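Local structure of trehalose-6-phosphate phosphatase-related protein (Thermoplasma acidophilum, 1U02) at residues R97-V100 / S101-G105; F207-D211 / Y212-R216. The protein removes the phosphate group from trehalose 6-phosphate to release free trehalose, using magnesium, in the last step of trehalose biosynthesis. One frame throughout, in Å; residues are numbered along the deposited sequence.

Contact 1. Residues R97-V100 / S101-G105; sequences RSWV and SDFPG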
loop_
_atom_site.group_PDB
_atom_site.type_symbol
_atom_site.label_atom_id
_atom_site.label_comp_id
_atom_site.label_asym_id
_atom_site.label_seq_id
_atom_site.Cartn_x
_atom_site.Cartn_y
_atom_site.Cartn_z
ATOM N N ARG A 97 -17.285 13.849 -4.826
ATOM C CA ARG A 97 -16.431 14.871 -4.217
ATOM C C ARG A 97 -17.178 15.867 -3.331
ATOM O O ARG A 97 -16.618 16.382 -2.366
ATOM C CB ARG A 97 -15.647 15.637 -5.289
ATOM C CG ARG A 97 -16.477 16.600 -6.111
ATOM C CD ARG A 97 -15.613 17.310 -7.146
ATOM N NE ARG A 97 -16.395 18.206 -7.991
ATOM C CZ ARG A 97 -16.961 19.332 -7.569
ATOM N NH1 ARG A 97 -16.832 19.713 -6.303
ATOM N NH2 ARG A 97 -17.660 20.076 -8.414
ATOM N N SER A 98 -18.443 16.126 -3.647
ATOM C CA SER A 98 -19.231 17.073 -2.867
ATOM C C SER A 98 -19.587 16.565 -1.468
ATOM O O SER A 98 -20.067 17.332 -0.632
ATOM C CB SER A 98 -20.519 17.439 -3.613
ATOM O OG SER A 98 -21.405 16.335 -3.652
ATOM N N TRP A 99 -19.350 15.282 -1.203
ATOM C CA TRP A 99 -19.672 14.729 0.106
ATOM C C TRP A 99 -18.841 15.342 1.228
ATOM O O TRP A 99 -19.185 15.207 2.404
ATOM C CB TRP A 99 -19.499 13.209 0.110
ATOM C CG TRP A 99 -20.472 12.484 -0.787
ATOM C CD1 TRP A 99 -21.490 13.034 -1.513
ATOM C CD2 TRP A 99 -20.503 11.079 -1.052
ATOM N NE1 TRP A 99 -22.151 12.056 -2.217
ATOM C CE2 TRP A 99 -21.565 10.845 -1.952
ATOM C CE3 TRP A 99 -19.731 9.990 -0.619
ATOM C CZ2 TRP A 99 -21.879 9.563 -2.424
ATOM C CZ3 TRP A 99 -20.044 8.713 -1.091
ATOM C CH2 TRP A 99 -21.106 8.515 -1.983
ATOM N N VAL A 100 -17.745 16.008 0.874
ATOM C CA VAL A 100 -16.915 16.647 1.887
ATOM C C VAL A 100 -17.718 17.729 2.617
ATOM O O VAL A 100 -17.420 18.063 3.760
ATOM C CB VAL A 100 -15.639 17.285 1.283
ATOM C CG1 VAL A 100 -14.755 16.202 0.675
ATOM C CG2 VAL A 100 -16.007 18.323 0.229
ATOM N N SER A 101 -18.730 18.282 1.955
ATOM C CA SER A 101 -19.556 19.305 2.589
ATOM C C SER A 101 -20.763 18.652 3.273
ATOM O O SER A 101 -21.255 19.148 4.284
ATOM C CB SER A 101 -20.013 20.358 1.565
ATOM O OG SER A 101 -20.787 19.789 0.524
ATOM N N ASP A 102 -21.227 17.528 2.732
ATOM C CA ASP A 102 -22.357 16.825 3.334
ATOM C C ASP A 102 -21.940 16.214 4.674
ATOM O O ASP A 102 -22.735 16.138 5.613
ATOM C CB ASP A 102 -22.868 15.718 2.406
ATOM C CG ASP A 102 -23.377 16.254 1.080
ATOM O OD1 ASP A 102 -23.956 17.361 1.057
ATOM O OD2 ASP A 102 -23.214 15.557 0.058
ATOM N N PHE A 103 -20.681 15.792 4.756
ATOM C CA PHE A 103 -20.141 15.182 5.970
ATOM C C PHE A 103 -18.856 15.905 6.368
ATOM O O PHE A 103 -17.754 15.383 6.164
ATOM C CB PHE A 103 -19.828 13.706 5.709
ATOM C CG PHE A 103 -20.989 12.928 5.156
ATOM C CD1 PHE A 103 -22.067 12.585 5.971
ATOM C CD2 PHE A 103 -21.011 12.548 3.816
ATOM C CE1 PHE A 103 -23.156 11.867 5.458
ATOM C CE2 PHE A 103 -22.093 11.832 3.289
ATOM C CZ PHE A 103 -23.166 11.490 4.113
ATOM N N PRO A 104 -18.979 17.109 6.958
ATOM C CA PRO A 104 -17.825 17.908 7.384
ATOM C C PRO A 104 -16.779 17.095 8.134
ATOM O O PRO A 104 -17.077 16.462 9.148
ATOM C CB PRO A 104 -18.460 18.990 8.259
ATOM C CG PRO A 104 -19.793 19.196 7.595
ATOM C CD PRO A 104 -20.236 17.760 7.373
ATOM N N GLY A 105 -15.548 17.120 7.637
ATOM C CA GLY A 105 -14.490 16.357 8.278
ATOM C C GLY A 105 -14.037 15.240 7.360
ATOM O O GLY A 105 -12.876 14.827 7.390
HETATM O O HOH W 1 -14.982 17.785 5.025
#

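Contact 2. Residues F207-D211 / Y212-R216; sequences FHVAD and YIEMR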
loop_
_atom_site.group_PDB
_atom_site.type_symbol
_atom_site.label_atom_id
_atom_site.label_comp_id
_atom_site.label_asym_id
_atom_site.label_seq_id
_atom_site.Cartn_x
_atom_site.Cartn_y
_atom_site.Cartn_z
ATOM N N PHE A 207 9.153 -13.545 11.270
ATOM C CA PHE A 207 9.849 -12.583 12.119
ATOM C C PHE A 207 8.878 -11.463 12.475
ATOM O O PHE A 207 7.988 -11.128 11.687
ATOM C CB PHE A 207 11.056 -12.009 11.379
ATOM C CG PHE A 207 12.044 -11.309 12.268
ATOM C CD1 PHE A 207 12.749 -12.017 13.244
ATOM C CD2 PHE A 207 12.297 -9.950 12.111
ATOM C CE1 PHE A 207 13.697 -11.378 14.047
ATOM C CE2 PHE A 207 13.243 -9.298 12.908
ATOM C CZ PHE A 207 13.945 -10.012 13.878
ATOM N N HIS A 208 9.047 -10.876 13.653
ATOM C CA HIS A 208 8.144 -9.816 14.076
ATOM C C HIS A 208 8.879 -8.631 14.687
ATOM O O HIS A 208 9.748 -8.812 15.536
ATOM C CB HIS A 208 7.141 -10.379 15.089
ATOM C CG HIS A 208 6.119 -9.387 15.549
ATOM N ND1 HIS A 208 6.444 -8.260 16.275
ATOM C CD2 HIS A 208 4.777 -9.346 15.375
ATOM C CE1 HIS A 208 5.347 -7.569 16.525
ATOM N NE2 HIS A 208 4.321 -8.206 15.991
ATOM N N VAL A 209 8.532 -7.421 14.244
ATOM C CA VAL A 209 9.136 -6.195 14.775
ATOM C C VAL A 209 8.042 -5.275 15.338
ATOM O O VAL A 209 6.874 -5.372 14.952
ATOM C CB VAL A 209 9.964 -5.443 13.698
ATOM C CG1 VAL A 209 11.191 -6.262 13.341
ATOM C CG2 VAL A 209 9.120 -5.167 12.455
ATOM N N ALA A 210 8.426 -4.391 16.255
ATOM C CA ALA A 210 7.479 -3.493 16.918
ATOM C C ALA A 210 6.858 -2.371 16.089
ATOM O O ALA A 210 5.647 -2.155 16.148
ATOM C CB ALA A 210 8.129 -2.901 18.162
ATOM N N ASP A 211 7.681 -1.649 15.336
ATOM C CA ASP A 211 7.187 -0.537 14.522
ATOM C C ASP A 211 8.074 -0.277 13.313
ATOM O O ASP A 211 8.992 -1.047 13.037
ATOM C CB ASP A 211 7.092 0.736 15.365
ATOM C CG ASP A 211 8.372 1.033 16.126
ATOM O OD1 ASP A 211 9.450 0.570 15.700
ATOM O OD2 ASP A 211 8.301 1.741 17.153
ATOM N N TYR A 212 7.798 0.814 12.603
ATOM C CA TYR A 212 8.565 1.160 11.413
ATOM C C TYR A 212 10.010 1.485 11.779
ATOM O O TYR A 212 10.918 1.277 10.980
ATOM C CB TYR A 212 7.918 2.347 10.687
ATOM C CG TYR A 212 8.154 3.678 11.341
ATOM C CD1 TYR A 212 9.197 4.502 10.921
ATOM C CD2 TYR A 212 7.356 4.110 12.398
ATOM C CE1 TYR A 212 9.438 5.724 11.535
ATOM C CE2 TYR A 212 7.594 5.331 13.022
ATOM C CZ TYR A 212 8.634 6.131 12.583
ATOM O OH TYR A 212 8.876 7.346 13.183
ATOM N N ILE A 213 10.222 1.997 12.988
ATOM C CA ILE A 213 11.570 2.323 13.437
ATOM C C ILE A 213 12.412 1.047 13.525
ATOM O O ILE A 213 13.541 1.002 13.028
ATOM C CB ILE A 213 11.531 3.014 14.808
ATOM C CG1 ILE A 213 10.786 4.343 14.682
ATOM C CG2 ILE A 213 12.949 3.230 15.333
ATOM C CD1 ILE A 213 10.462 5.005 16.002
ATOM N N GLU A 214 11.859 0.001 14.136
ATOM C CA GLU A 214 12.587 -1.263 14.254
ATOM C C GLU A 214 12.731 -1.881 12.860
ATOM O O GLU A 214 13.765 -2.468 12.529
ATOM C CB GLU A 214 11.842 -2.230 15.179
ATOM C CG GLU A 214 12.728 -3.333 15.750
ATOM C CD GLU A 214 11.954 -4.360 16.573
ATOM O OE1 GLU A 214 10.987 -3.973 17.264
ATOM O OE2 GLU A 214 12.325 -5.554 16.539
HETATM N N MSE A 215 11.689 -1.747 12.045
HETATM C CA MSE A 215 11.723 -2.281 10.692
HETATM C C MSE A 215 12.890 -1.655 9.925
HETATM O O MSE A 215 13.627 -2.347 9.223
HETATM C CB MSE A 215 10.412 -1.976 9.967
HETATM C CG MSE A 215 10.322 -2.541 8.560
HETATM SE SE MSE A 215 10.282 -4.493 8.513
HETATM C CE MSE A 215 11.930 -4.782 7.583
ATOM N N ARG A 216 13.053 -0.344 10.059
ATOM C CA ARG A 216 14.139 0.350 9.377
ATOM C C ARG A 216 15.491 -0.160 9.869
ATOM O O ARG A 216 16.446 -0.271 9.100
ATOM C CB ARG A 216 14.054 1.852 9.624
ATOM C CG ARG A 216 12.892 2.532 8.929
ATOM C CD ARG A 216 13.011 4.040 9.030
ATOM N NE ARG A 216 11.891 4.724 8.397
ATOM C CZ ARG A 216 11.787 6.046 8.308
ATOM N NH1 ARG A 216 12.739 6.815 8.813
ATOM N NH2 ARG A 216 10.735 6.600 7.715
#

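Contact 1. Residues R97-V100 / S101-G105
Trp99 and Phe103 both hold CG anti to their own carbonyl carbon (chi1 -66° and -54°), which sends the two rings off the same side of the short helix 99-102. Trp99 CB then lies 4.1 Å from Phe103 CD2, an apolar touch one helical turn apart. Asp102 slants across the indole at its CD1 corner. Its OD2 comes to 3.4 Å from Trp99 CD1, with carboxylate and ring planes 43° apart. Asp102 CB lies over the rim of one face of the Phe103 ring. The helix ends here and leads into strand 107-111 of the antiparallel sheet that, with helix 127-141, probably forms the cap domain of this HAD-type phosphatase. Phe103 is the first residue to leave helical angles, yet its N still donates to Trp99 O at 2.8 Å. Helix 127-141 receives both rings: Leu130 touches each of them, and Arg133 makes a cation-pi contact with Trp99 and a long, weak ion pair with Asp102. Ser98 O accepts twice from Ser101. Ser101 OG donates at 2.8 Å in the carbonyl plane, while Ser101 N at 3.1 Å approaches from above that plane. A water bridges Val100 O and Gly105 N, at 2.8 Å from each.

Contact 2. Residues F207-D211 / Y212-R216
Glu214 reaches back from the first turn of helix 212-229 across Val209 and Ala210, at the end of edge strand 207-209. Its CG stands anti to the backbone N (chi1 -159°), and the extended chain beyond it carries the carboxylate back to Val209 and Ala210. Glu214 OE1 accepts from Ala210 N at 2.8 Å, with the donor well above the carboxylate plane. Glu214 OE2 lies 3.5 Å from Val209 CG1, and the two side chains run at a slant to each other. The other branch, Val209 CG2, meets SE of Met215, a selenomethionine, at 4.2 Å. Val198 on the neighbouring strand 194-198 touches both of these residues.

Asp211 is the N-cap of the helix. Its OD1 accepts from Glu214 N at 2.9 Å, approached nearly along the C-O axis. The CG of Asp211 sits between its own N and carbonyl carbon (chi1 51°), which turns the carboxylate over the first turn. OD1 also lies 3.3 Å from Ile213 CB. Asp211 O takes the first helical bond, from Met215 N at 3.0 Å. Farther along, Ile213 CG1 packs on one face of the Tyr212 ring, and Arg216 brings NE to the edge of that ring.

Strand, turn and helix form the last beta-alpha unit of the HAD-type core. Two carboxylates thus accept backbone N-H groups at the turn: Glu214 that of Ala210, Asp211 that of Glu214. The negative charge of Asp211 at the helix start would probably be stabilised by the helix dipole.

Contacts 1 and 2 have centres 36 Å apart and nearest atoms about 23 Å apart. Contact 1 packs on helix 127-141, just ahead of strand 107-111 of the four-stranded antiparallel sheet and away from the annotated sites. Contact 2 lies at one edge of the main sheet, whose strand 3-7 leads to the probable nucleophile Asp7 and to Asp9, a magnesium ligand. There the side chain of Met215 lies about 8 Å from that of Asp7 and touches Thr11. The side chain of Tyr212 is about 9 Å from the magnesium ion, and that of Asp211 about 4 Å from a sodium ion, though Asp211 is not among the sodium-binding residues Asp9, Pro14 and Ser22.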